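Local coordinates for protein DR2417 (PDB 4XWW) that probably degrades and matures RNA as a homodimeric, metal-dependent 5'-3' exoribonuclease of the metallo-beta-lactamase superfamily, possibly with endonuclease activity as well, at residues V203-R215 and F398-H412. Residues are numbered along the deposited sequence; the frame is centred on the assembly and turned at random.
With ZN (zinc ion), chain F; nucleotides of chain C.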
ATOM      1  N   VAL A 203     -31.614   0.746 -25.865  1.00 27.84           N
ATOM      2  CA  VAL A 203     -30.170   0.915 -25.717  1.00 23.21           C
ATOM      3  C   VAL A 203     -29.483  -0.335 -26.291  1.00 25.91           C
ATOM      4  O   VAL A 203     -29.673  -1.439 -25.778  1.00 26.79           O
ATOM      5  CB  VAL A 203     -29.763   1.120 -24.235  1.00 25.22           C
ATOM      6  CG1 VAL A 203     -28.226   1.123 -24.063  1.00 20.59           C
ATOM      7  CG2 VAL A 203     -30.382   2.410 -23.677  1.00 22.27           C
ATOM      8  N   LEU A 204     -28.726  -0.179 -27.378  1.00 23.63           N
ATOM      9  CA  LEU A 204     -27.972  -1.311 -27.932  1.00 22.51           C
ATOM     10  C   LEU A 204     -26.801  -1.724 -27.037  1.00 28.19           C
ATOM     11  O   LEU A 204     -26.575  -2.918 -26.771  1.00 24.74           O
ATOM     12  CB  LEU A 204     -27.454  -0.963 -29.330  1.00 24.61           C
ATOM     13  CG  LEU A 204     -26.640  -2.060 -30.029  1.00 31.88           C
ATOM     14  CD1 LEU A 204     -27.501  -3.294 -30.266  1.00 30.47           C
ATOM     15  CD2 LEU A 204     -26.114  -1.543 -31.348  1.00 27.17           C
ATOM     16  N   LEU A 205     -26.043  -0.734 -26.588  1.00 22.16           N
ATOM     17  CA  LEU A 205     -24.873  -0.991 -25.760  1.00 27.46           C
ATOM     18  C   LEU A 205     -24.858  -0.062 -24.561  1.00 22.16           C
ATOM     19  O   LEU A 205     -24.987   1.152 -24.704  1.00 20.48           O
ATOM     20  CB  LEU A 205     -23.586  -0.812 -26.566  1.00 25.42           C
ATOM     21  CG  LEU A 205     -22.286  -0.863 -25.760  1.00 22.31           C
ATOM     22  CD1 LEU A 205     -22.082  -2.258 -25.196  1.00 22.12           C
ATOM     23  CD2 LEU A 205     -21.137  -0.464 -26.662  1.00 26.40           C
ATOM     24  N   LEU A 206     -24.696  -0.647 -23.378  1.00 19.30           N
ATOM     25  CA  LEU A 206     -24.445   0.138 -22.175  1.00 17.52           C
ATOM     26  C   LEU A 206     -22.962   0.061 -21.772  1.00 21.81           C
ATOM     27  O   LEU A 206     -22.365  -1.031 -21.732  1.00 21.77           O
ATOM     28  CB  LEU A 206     -25.318  -0.353 -21.021  1.00 19.57           C
ATOM     29  CG  LEU A 206     -24.968   0.234 -19.642  1.00 18.57           C
ATOM     30  CD1 LEU A 206     -25.365   1.726 -19.578  1.00 19.86           C
ATOM     31  CD2 LEU A 206     -25.663  -0.553 -18.534  1.00 20.14           C
ATOM     32  N   ILE A 207     -22.371   1.222 -21.510  1.00 18.46           N
ATOM     33  CA  ILE A 207     -21.031   1.305 -20.922  1.00 18.77           C
ATOM     34  C   ILE A 207     -21.176   1.937 -19.540  1.00 15.78           C
ATOM     35  O   ILE A 207     -21.646   3.078 -19.415  1.00 18.88           O
ATOM     36  CB  ILE A 207     -20.074   2.134 -21.831  1.00 21.33           C
ATOM     37  CG1 ILE A 207     -20.048   1.579 -23.263  1.00 17.48           C
ATOM     38  CG2 ILE A 207     -18.651   2.184 -21.242  1.00 19.91           C
ATOM     39  CD1 ILE A 207     -19.222   2.444 -24.198  1.00 23.22           C
ATOM     40  N   SER A 208     -20.744   1.231 -18.483  1.00 14.65           N
ATOM     41  CA  SER A 208     -21.045   1.709 -17.134  1.00 14.01           C
ATOM     42  C   SER A 208     -19.865   1.583 -16.182  1.00 19.14           C
ATOM     43  O   SER A 208     -19.015   0.691 -16.296  1.00 18.86           O
ATOM     44  CB  SER A 208     -22.269   0.970 -16.581  1.00 16.52           C
ATOM     45  OG  SER A 208     -22.698   1.498 -15.335  1.00 17.31           O
ATOM     46  N   ASP A 209     -19.856   2.512 -15.237  1.00 18.37           N
ATOM     47  CA  ASP A 209     -18.787   2.710 -14.267  1.00 14.87           C
ATOM     48  C   ASP A 209     -18.713   1.564 -13.259  1.00 18.46           C
ATOM     49  O   ASP A 209     -19.634   1.376 -12.476  1.00 19.17           O
ATOM     50  CB  ASP A 209     -19.056   4.055 -13.577  1.00 16.46           C
ATOM     51  CG  ASP A 209     -18.040   4.414 -12.499  1.00 20.17           C
ATOM     52  OD1 ASP A 209     -17.038   3.686 -12.281  1.00 19.29           O
ATOM     53  OD2 ASP A 209     -18.249   5.487 -11.890  1.00 17.01           O
ATOM     54  N   SER A 210     -17.617   0.805 -13.267  1.00 16.19           N
ATOM     55  CA  SER A 210     -17.531  -0.388 -12.420  1.00 17.00           C
ATOM     56  C   SER A 210     -16.764  -0.183 -11.120  1.00 19.00           C
ATOM     57  O   SER A 210     -16.555  -1.143 -10.383  1.00 17.21           O
ATOM     58  CB  SER A 210     -16.863  -1.544 -13.177  1.00 22.08           C
ATOM     59  OG  SER A 210     -17.453  -1.729 -14.459  1.00 18.72           O
ATOM     60  N   THR A 211     -16.345   1.047 -10.853  1.00 18.27           N
ATOM     61  CA  THR A 211     -15.441   1.330  -9.733  1.00 17.03           C
ATOM     62  C   THR A 211     -15.829   0.630  -8.431  1.00 19.22           C
ATOM     63  O   THR A 211     -14.995  -0.033  -7.778  1.00 16.00           O
ATOM     64  CB  THR A 211     -15.385   2.845  -9.463  1.00 15.65           C
ATOM     65  OG1 THR A 211     -14.949   3.512 -10.648  1.00 16.61           O
ATOM     66  CG2 THR A 211     -14.404   3.139  -8.343  1.00 18.12           C
ATOM     67  N   ASN A 212     -17.096   0.771  -8.057  1.00 16.02           N
ATOM     68  CA  ASN A 212     -17.580   0.248  -6.785  1.00 13.55           C
ATOM     69  C   ASN A 212     -18.458  -0.984  -6.970  1.00 16.08           C
ATOM     70  O   ASN A 212     -19.339  -1.258  -6.164  1.00 17.82           O
ATOM     71  CB  ASN A 212     -18.345   1.327  -5.998  1.00 14.47           C
ATOM     72  CG  ASN A 212     -17.419   2.335  -5.338  1.00 22.38           C
ATOM     73  OD1 ASN A 212     -16.214   2.091  -5.185  1.00 23.27           O
ATOM     74  ND2 ASN A 212     -17.983   3.466  -4.917  1.00 20.16           N
ATOM     75  N   ALA A 213     -18.205  -1.747  -8.026  1.00 15.73           N
ATOM     76  CA  ALA A 213     -19.072  -2.888  -8.318  1.00 17.87           C
ATOM     77  C   ALA A 213     -19.014  -3.999  -7.255  1.00 19.40           C
ATOM     78  O   ALA A 213     -19.904  -4.847  -7.208  1.00 22.02           O
ATOM     79  CB  ALA A 213     -18.744  -3.457  -9.715  1.00 18.79           C
ATOM     80  N   GLU A 214     -17.988  -3.984  -6.398  1.00 17.31           N
ATOM     81  CA  GLU A 214     -17.877  -5.003  -5.336  1.00 18.81           C
ATOM     82  C   GLU A 214     -18.522  -4.555  -4.028  1.00 21.93           C
ATOM     83  O   GLU A 214     -18.573  -5.317  -3.063  1.00 25.78           O
ATOM     84  CB  GLU A 214     -16.405  -5.378  -5.104  1.00 15.60           C
ATOM     85  CG  GLU A 214     -15.796  -6.021  -6.335  1.00 17.77           C
ATOM     86  CD  GLU A 214     -14.421  -6.623  -6.086  1.00 28.40           C
ATOM     87  OE1 GLU A 214     -14.277  -7.441  -5.147  1.00 26.24           O
ATOM     88  OE2 GLU A 214     -13.491  -6.301  -6.851  1.00 31.71           O
ATOM     89  N   ARG A 215     -19.033  -3.325  -4.009  1.00 19.41           N
ATOM     90  CA  ARG A 215     -19.669  -2.757  -2.819  1.00 16.12           C
ATOM     91  C   ARG A 215     -21.183  -2.916  -2.828  1.00 20.86           C
ATOM     92  O   ARG A 215     -21.853  -2.423  -3.721  1.00 19.66           O
ATOM     93  CB  ARG A 215     -19.321  -1.274  -2.692  1.00 17.02           C
ATOM     94  CG  ARG A 215     -17.825  -1.022  -2.488  1.00 29.21           C
ATOM     95  CD  ARG A 215     -17.601   0.411  -2.014  1.00 43.82           C
ATOM     96  NE  ARG A 215     -16.239   0.871  -2.259  1.00 42.34           N
ATOM     97  CZ  ARG A 215     -15.824   2.115  -2.024  1.00 45.58           C
ATOM     98  NH1 ARG A 215     -16.664   3.018  -1.532  1.00 37.12           N
ATOM     99  NH2 ARG A 215     -14.570   2.457  -2.282  1.00 52.45           N
ATOM    100  N   PHE A 398     -26.424  -5.203 -25.115  1.00 24.52           N
ATOM    101  CA  PHE A 398     -25.025  -5.568 -24.905  1.00 25.72           C
ATOM    102  C   PHE A 398     -24.412  -4.710 -23.803  1.00 22.24           C
ATOM    103  O   PHE A 398     -24.882  -3.603 -23.552  1.00 21.47           O
ATOM    104  CB  PHE A 398     -24.264  -5.427 -26.216  1.00 26.53           C
ATOM    105  CG  PHE A 398     -24.778  -6.345 -27.305  1.00 29.09           C
ATOM    106  CD1 PHE A 398     -24.837  -7.708 -27.086  1.00 28.71           C
ATOM    107  CD2 PHE A 398     -25.202  -5.846 -28.532  1.00 25.70           C
ATOM    108  CE1 PHE A 398     -25.305  -8.566 -28.077  1.00 27.94           C
ATOM    109  CE2 PHE A 398     -25.681  -6.695 -29.533  1.00 24.70           C
ATOM    110  CZ  PHE A 398     -25.729  -8.063 -29.301  1.00 28.47           C
ATOM    111  N   PHE A 399     -23.385  -5.212 -23.124  1.00 25.61           N
ATOM    112  CA  PHE A 399     -22.888  -4.518 -21.949  1.00 22.03           C
ATOM    113  C   PHE A 399     -21.358  -4.562 -21.873  1.00 25.94           C
ATOM    114  O   PHE A 399     -20.749  -5.634 -21.990  1.00 21.59           O
ATOM    115  CB  PHE A 399     -23.549  -5.134 -20.706  1.00 24.63           C
ATOM    116  CG  PHE A 399     -23.092  -4.558 -19.390  1.00 21.75           C
ATOM    117  CD1 PHE A 399     -22.875  -3.199 -19.232  1.00 19.42           C
ATOM    118  CD2 PHE A 399     -22.931  -5.393 -18.299  1.00 20.12           C
ATOM    119  CE1 PHE A 399     -22.465  -2.690 -17.995  1.00 20.88           C
ATOM    120  CE2 PHE A 399     -22.535  -4.901 -17.069  1.00 22.00           C
ATOM    121  CZ  PHE A 399     -22.292  -3.549 -16.915  1.00 18.64           C
ATOM    122  N   LEU A 400     -20.756  -3.380 -21.690  1.00 20.93           N
ATOM    123  CA  LEU A 400     -19.318  -3.223 -21.489  1.00 20.19           C
ATOM    124  C   LEU A 400     -19.030  -2.580 -20.144  1.00 20.88           C
ATOM    125  O   LEU A 400     -18.999  -1.357 -20.032  1.00 22.70           O
ATOM    126  CB  LEU A 400     -18.684  -2.348 -22.576  1.00 22.25           C
ATOM    127  CG  LEU A 400     -18.290  -2.918 -23.931  1.00 29.82           C
ATOM    128  CD1 LEU A 400     -17.661  -1.805 -24.768  1.00 28.12           C
ATOM    129  CD2 LEU A 400     -17.306  -4.061 -23.757  1.00 28.93           C
ATOM    130  N   PRO A 401     -18.803  -3.400 -19.113  1.00 18.05           N
ATOM    131  CA  PRO A 401     -18.404  -2.814 -17.828  1.00 16.46           C
ATOM    132  C   PRO A 401     -17.034  -2.152 -17.967  1.00 18.74           C
ATOM    133  O   PRO A 401     -16.105  -2.739 -18.539  1.00 21.22           O
ATOM    134  CB  PRO A 401     -18.382  -4.019 -16.881  1.00 22.93           C
ATOM    135  CG  PRO A 401     -18.308  -5.227 -17.796  1.00 21.22           C
ATOM    136  CD  PRO A 401     -19.067  -4.843 -19.019  1.00 18.16           C
ATOM    137  N   TRP A 402     -16.912  -0.948 -17.419  1.00 20.73           N
ATOM    138  CA  TRP A 402     -15.834  -0.030 -17.760  1.00 20.38           C
ATOM    139  C   TRP A 402     -15.318   0.665 -16.485  1.00 15.66           C
ATOM    140  O   TRP A 402     -15.921   0.495 -15.425  1.00 18.41           O
ATOM    141  CB  TRP A 402     -16.371   0.957 -18.837  1.00 20.15           C
ATOM    142  CG  TRP A 402     -15.659   2.263 -18.939  1.00 21.40           C
ATOM    143  CD1 TRP A 402     -14.539   2.534 -19.679  1.00 22.31           C
ATOM    144  CD2 TRP A 402     -16.030   3.486 -18.305  1.00 17.46           C
ATOM    145  NE1 TRP A 402     -14.171   3.841 -19.511  1.00 23.46           N
ATOM    146  CE2 TRP A 402     -15.071   4.450 -18.670  1.00 20.71           C
ATOM    147  CE3 TRP A 402     -17.084   3.863 -17.461  1.00 19.59           C
ATOM    148  CZ2 TRP A 402     -15.129   5.777 -18.227  1.00 20.03           C
ATOM    149  CZ3 TRP A 402     -17.132   5.187 -16.992  1.00 14.48           C
ATOM    150  CH2 TRP A 402     -16.153   6.119 -17.382  1.00 18.24           C
ATOM    151  N   HIS A 403     -14.214   1.412 -16.571  1.00 18.56           N
ATOM    152  CA  HIS A 403     -13.690   2.174 -15.425  1.00 15.76           C
ATOM    153  C   HIS A 403     -13.498   1.258 -14.201  1.00 21.79           C
ATOM    154  O   HIS A 403     -14.035   1.496 -13.108  1.00 19.38           O
ATOM    155  CB  HIS A 403     -14.629   3.362 -15.085  1.00 16.89           C
ATOM    156  CG  HIS A 403     -13.978   4.474 -14.309  1.00 16.64           C
ATOM    157  ND1 HIS A 403     -13.717   4.370 -12.957  1.00 19.23           N
ATOM    158  CD2 HIS A 403     -13.600   5.725 -14.665  1.00 18.45           C
ATOM    159  CE1 HIS A 403     -13.184   5.498 -12.522  1.00 19.21           C
ATOM    160  NE2 HIS A 403     -13.089   6.334 -13.536  1.00 22.21           N
ATOM    161  N   GLY A 404     -12.738   0.188 -14.411  1.00 19.06           N
ATOM    162  CA  GLY A 404     -12.463  -0.751 -13.344  1.00 19.77           C
ATOM    163  C   GLY A 404     -11.368  -1.696 -13.758  1.00 16.78           C
ATOM    164  O   GLY A 404     -11.159  -1.926 -14.941  1.00 19.04           O
ATOM    165  N   GLU A 405     -10.678  -2.249 -12.764  1.00 17.86           N
ATOM    166  CA  GLU A 405      -9.740  -3.342 -12.995  1.00 18.18           C
ATOM    167  C   GLU A 405     -10.567  -4.586 -13.306  1.00 16.34           C
ATOM    168  O   GLU A 405     -11.762  -4.581 -13.079  1.00 16.37           O
ATOM    169  CB  GLU A 405      -8.859  -3.535 -11.768  1.00 17.66           C
ATOM    170  CG  GLU A 405      -7.967  -2.325 -11.514  1.00 21.40           C
ATOM    171  CD  GLU A 405      -7.281  -2.352 -10.158  1.00 22.81           C
ATOM    172  OE1 GLU A 405      -7.655  -3.183  -9.307  1.00 23.06           O
ATOM    173  OE2 GLU A 405      -6.360  -1.534  -9.965  1.00 28.45           O
ATOM    174  N   PRO A 406      -9.940  -5.665 -13.797  1.00 23.81           N
ATOM    175  CA  PRO A 406     -10.764  -6.839 -14.116  1.00 21.02           C
ATOM    176  C   PRO A 406     -11.654  -7.301 -12.950  1.00 20.84           C
ATOM    177  O   PRO A 406     -12.809  -7.679 -13.207  1.00 21.30           O
ATOM    178  CB  PRO A 406      -9.716  -7.886 -14.500  1.00 20.23           C
ATOM    179  CG  PRO A 406      -8.610  -7.028 -15.154  1.00 21.98           C
ATOM    180  CD  PRO A 406      -8.531  -5.865 -14.187  1.00 22.21           C
ATOM    181  N   ARG A 407     -11.187  -7.213 -11.704  1.00 17.73           N
ATOM    182  CA  ARG A 407     -12.040  -7.639 -10.597  1.00 15.68           C
ATOM    183  C   ARG A 407     -13.351  -6.824 -10.560  1.00 18.45           C
ATOM    184  O   ARG A 407     -14.435  -7.365 -10.319  1.00 22.23           O
ATOM    185  CB  ARG A 407     -11.305  -7.537  -9.237  1.00 16.72           C
ATOM    186  CG  ARG A 407     -10.744  -6.160  -8.917  1.00 21.69           C
ATOM    187  CD  ARG A 407      -9.901  -6.177  -7.670  1.00 17.63           C
ATOM    188  NE  ARG A 407     -10.724  -6.477  -6.502  1.00 17.66           N
ATOM    189  CZ  ARG A 407     -10.241  -6.669  -5.281  1.00 20.92           C
ATOM    190  NH1 ARG A 407      -8.936  -6.582  -5.058  1.00 21.72           N
ATOM    191  NH2 ARG A 407     -11.067  -6.957  -4.280  1.00 22.44           N
ATOM    192  N   HIS A 408     -13.251  -5.527 -10.811  1.00 19.14           N
ATOM    193  CA  HIS A 408     -14.411  -4.647 -10.810  1.00 19.80           C
ATOM    194  C   HIS A 408     -15.326  -4.915 -11.993  1.00 16.73           C
ATOM    195  O   HIS A 408     -16.544  -5.006 -11.852  1.00 17.03           O
ATOM    196  CB  HIS A 408     -13.950  -3.189 -10.831  1.00 18.61           C
ATOM    197  CG  HIS A 408     -12.987  -2.881  -9.731  1.00 19.10           C
ATOM    198  ND1 HIS A 408     -11.743  -2.337  -9.973  1.00 25.03           N
ATOM    199  CD2 HIS A 408     -13.062  -3.095  -8.402  1.00 19.45           C
ATOM    200  CE1 HIS A 408     -11.104  -2.201  -8.823  1.00 32.44           C
ATOM    201  NE2 HIS A 408     -11.870  -2.659  -7.853  1.00 23.09           N
ATOM    202  N   GLN A 409     -14.723  -5.020 -13.165  1.00 18.35           N
ATOM    203  CA  GLN A 409     -15.492  -5.288 -14.383  1.00 18.12           C
ATOM    204  C   GLN A 409     -16.256  -6.598 -14.312  1.00 19.05           C
ATOM    205  O   GLN A 409     -17.422  -6.678 -14.709  1.00 16.24           O
ATOM    206  CB  GLN A 409     -14.570  -5.342 -15.583  1.00 22.17           C
ATOM    207  CG  GLN A 409     -13.964  -4.021 -16.026  1.00 20.15           C
ATOM    208  CD  GLN A 409     -12.921  -4.269 -17.101  1.00 24.56           C
ATOM    209  OE1 GLN A 409     -11.866  -4.859 -16.838  1.00 21.34           O
ATOM    210  NE2 GLN A 409     -13.226  -3.864 -18.317  1.00 23.39           N
ATOM    211  N   ILE A 410     -15.582  -7.636 -13.812  1.00 21.71           N
ATOM    212  CA  ILE A 410     -16.171  -8.973 -13.808  1.00 18.33           C
ATOM    213  C   ILE A 410     -17.293  -9.030 -12.775  1.00 19.73           C
ATOM    214  O   ILE A 410     -18.349  -9.632 -13.008  1.00 20.30           O
ATOM    215  CB  ILE A 410     -15.087 -10.041 -13.555  1.00 22.93           C
ATOM    216  CG1 ILE A 410     -14.190 -10.136 -14.792  1.00 25.21           C
ATOM    217  CG2 ILE A 410     -15.717 -11.384 -13.232  1.00 18.86           C
ATOM    218  CD1 ILE A 410     -12.969 -11.020 -14.615  1.00 22.04           C
ATOM    219  N   ASN A 411     -17.100  -8.349 -11.655  1.00 20.79           N
ATOM    220  CA  ASN A 411     -18.166  -8.280 -10.669  1.00 22.75           C
ATOM    221  C   ASN A 411     -19.364  -7.463 -11.135  1.00 20.43           C
ATOM    222  O   ASN A 411     -20.488  -7.765 -10.766  1.00 20.53           O
ATOM    223  CB  ASN A 411     -17.629  -7.757  -9.344  1.00 22.21           C
ATOM    224  CG  ASN A 411     -17.045  -8.862  -8.528  1.00 28.83           C
ATOM    225  OD1 ASN A 411     -17.782  -9.689  -7.996  1.00 32.53           O
ATOM    226  ND2 ASN A 411     -15.721  -8.940  -8.480  1.00 19.79           N
ATOM    227  N   HIS A 412     -19.129  -6.454 -11.974  1.00 18.77           N
ATOM    228  CA  HIS A 412     -20.219  -5.677 -12.562  1.00 19.37           C
ATOM    229  C   HIS A 412     -21.018  -6.582 -13.514  1.00 21.99           C
ATOM    230  O   HIS A 412     -22.250  -6.550 -13.555  1.00 19.24           O
ATOM    231  CB  HIS A 412     -19.646  -4.461 -13.300  1.00 17.16           C
ATOM    232  CG  HIS A 412     -20.618  -3.336 -13.511  1.00 16.28           C
ATOM    233  ND1 HIS A 412     -20.221  -2.112 -14.013  1.00 20.80           N
ATOM    234  CD2 HIS A 412     -21.959  -3.250 -13.324  1.00 18.39           C
ATOM    235  CE1 HIS A 412     -21.273  -1.316 -14.115  1.00 17.99           C
ATOM    236  NE2 HIS A 412     -22.341  -1.979 -13.709  1.00 18.48           N
TER
HETATM  237 ZN    ZN F 602     -12.739   8.477 -13.531  1.00 30.61          ZN
ATOM    238  P     U C   2     -14.005   7.601  -4.052  1.00 27.37           P
ATOM    239  OP1   U C   2     -14.393   8.946  -4.532  1.00 28.63           O
ATOM    240  OP2   U C   2     -14.941   6.465  -4.211  1.00 31.19           O
ATOM    241  O5'   U C   2     -12.640   7.154  -4.742  1.00 33.40           O
ATOM    242  C5'   U C   2     -11.513   8.041  -4.824  1.00 30.51           C
ATOM    243  C4'   U C   2     -10.781   7.840  -6.131  1.00 24.77           C
ATOM    244  O4'   U C   2     -10.044   6.585  -6.101  1.00 29.14           O
ATOM    245  C3'   U C   2     -11.656   7.784  -7.382  1.00 25.18           C
ATOM    246  O3'   U C   2     -11.006   8.492  -8.425  1.00 30.94           O
ATOM    247  C2'   U C   2     -11.663   6.299  -7.732  1.00 27.91           C
ATOM    248  O2'   U C   2     -11.888   6.057  -9.104  1.00 25.61           O
ATOM    249  C1'   U C   2     -10.251   5.901  -7.315  1.00 32.00           C
ATOM    250  N1    U C   2     -10.071   4.462  -7.083  1.00 34.84           N
ATOM    251  C2    U C   2      -8.913   3.878  -7.558  1.00 44.10           C
ATOM    252  O2    U C   2      -8.048   4.503  -8.145  1.00 49.94           O
ATOM    253  N3    U C   2      -8.808   2.531  -7.317  1.00 47.55           N
ATOM    254  C4    U C   2      -9.718   1.725  -6.668  1.00 48.46           C
ATOM    255  O4    U C   2      -9.474   0.525  -6.529  1.00 56.93           O
ATOM    256  C5    U C   2     -10.892   2.403  -6.212  1.00 34.78           C
ATOM    257  C6    U C   2     -11.024   3.717  -6.429  1.00 36.22           C
TER
HETATM  258  O   HOH W   1     -24.490  -0.263 -14.424  1.00 18.61           O
HETATM  259  O   HOH W   2     -13.902   9.389 -12.151  1.00 16.45           O
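Ser-210 and His-412 meet where the parallel strands 205-209 and 398-402 run out: His-412 ND1 donates to Ser-210 OG at 2.8 Å, within the ring plane. That hydroxyl in turn donates to Trp-402 O, which also accepts from Ser-210 N, and a water joins His-412 NE2 to Ser-208 OG, so both ring nitrogens are engaged while Phe-399 CZ rests on a face of the imidazole.

His-403 can be followed outward. CB lies 3.7 Å from Asp-209 OD1, which CG also nears; CG, anti to the backbone N (chi1 -158°), carries the ring out between Thr-211 and the zinc. ND1 makes a weak hydrogen bond to Thr-211 OG1 at 2.8 Å. CE1 approaches O2' of U2 of chain C to 3.7 Å, CD2 flanks the zinc, and NE2 binds it at 2.2 Å alongside Asp-88, His-89 and a water. Second-shell Thr-211 OG1, the acceptor there, donates in turn to the syn lone pair of Asp-209 OD1; Asp-209 OD2 is hydrogen-bonded to His-381, the two being the predicted proton donor and acceptor.

Farther on, Arg-407 NE forms a salt bridge with Glu-214 OE2 (2.8 Å) through a nearly straight N-H...O bond; Glu-214 OE1 is hydrogen-bonded to Tyr-370 and Arg-407 NH1 to Asn-355, both of the second subunit. Strand-end loops carrying zinc ligands are characteristic of the metallo-beta-lactamase active site.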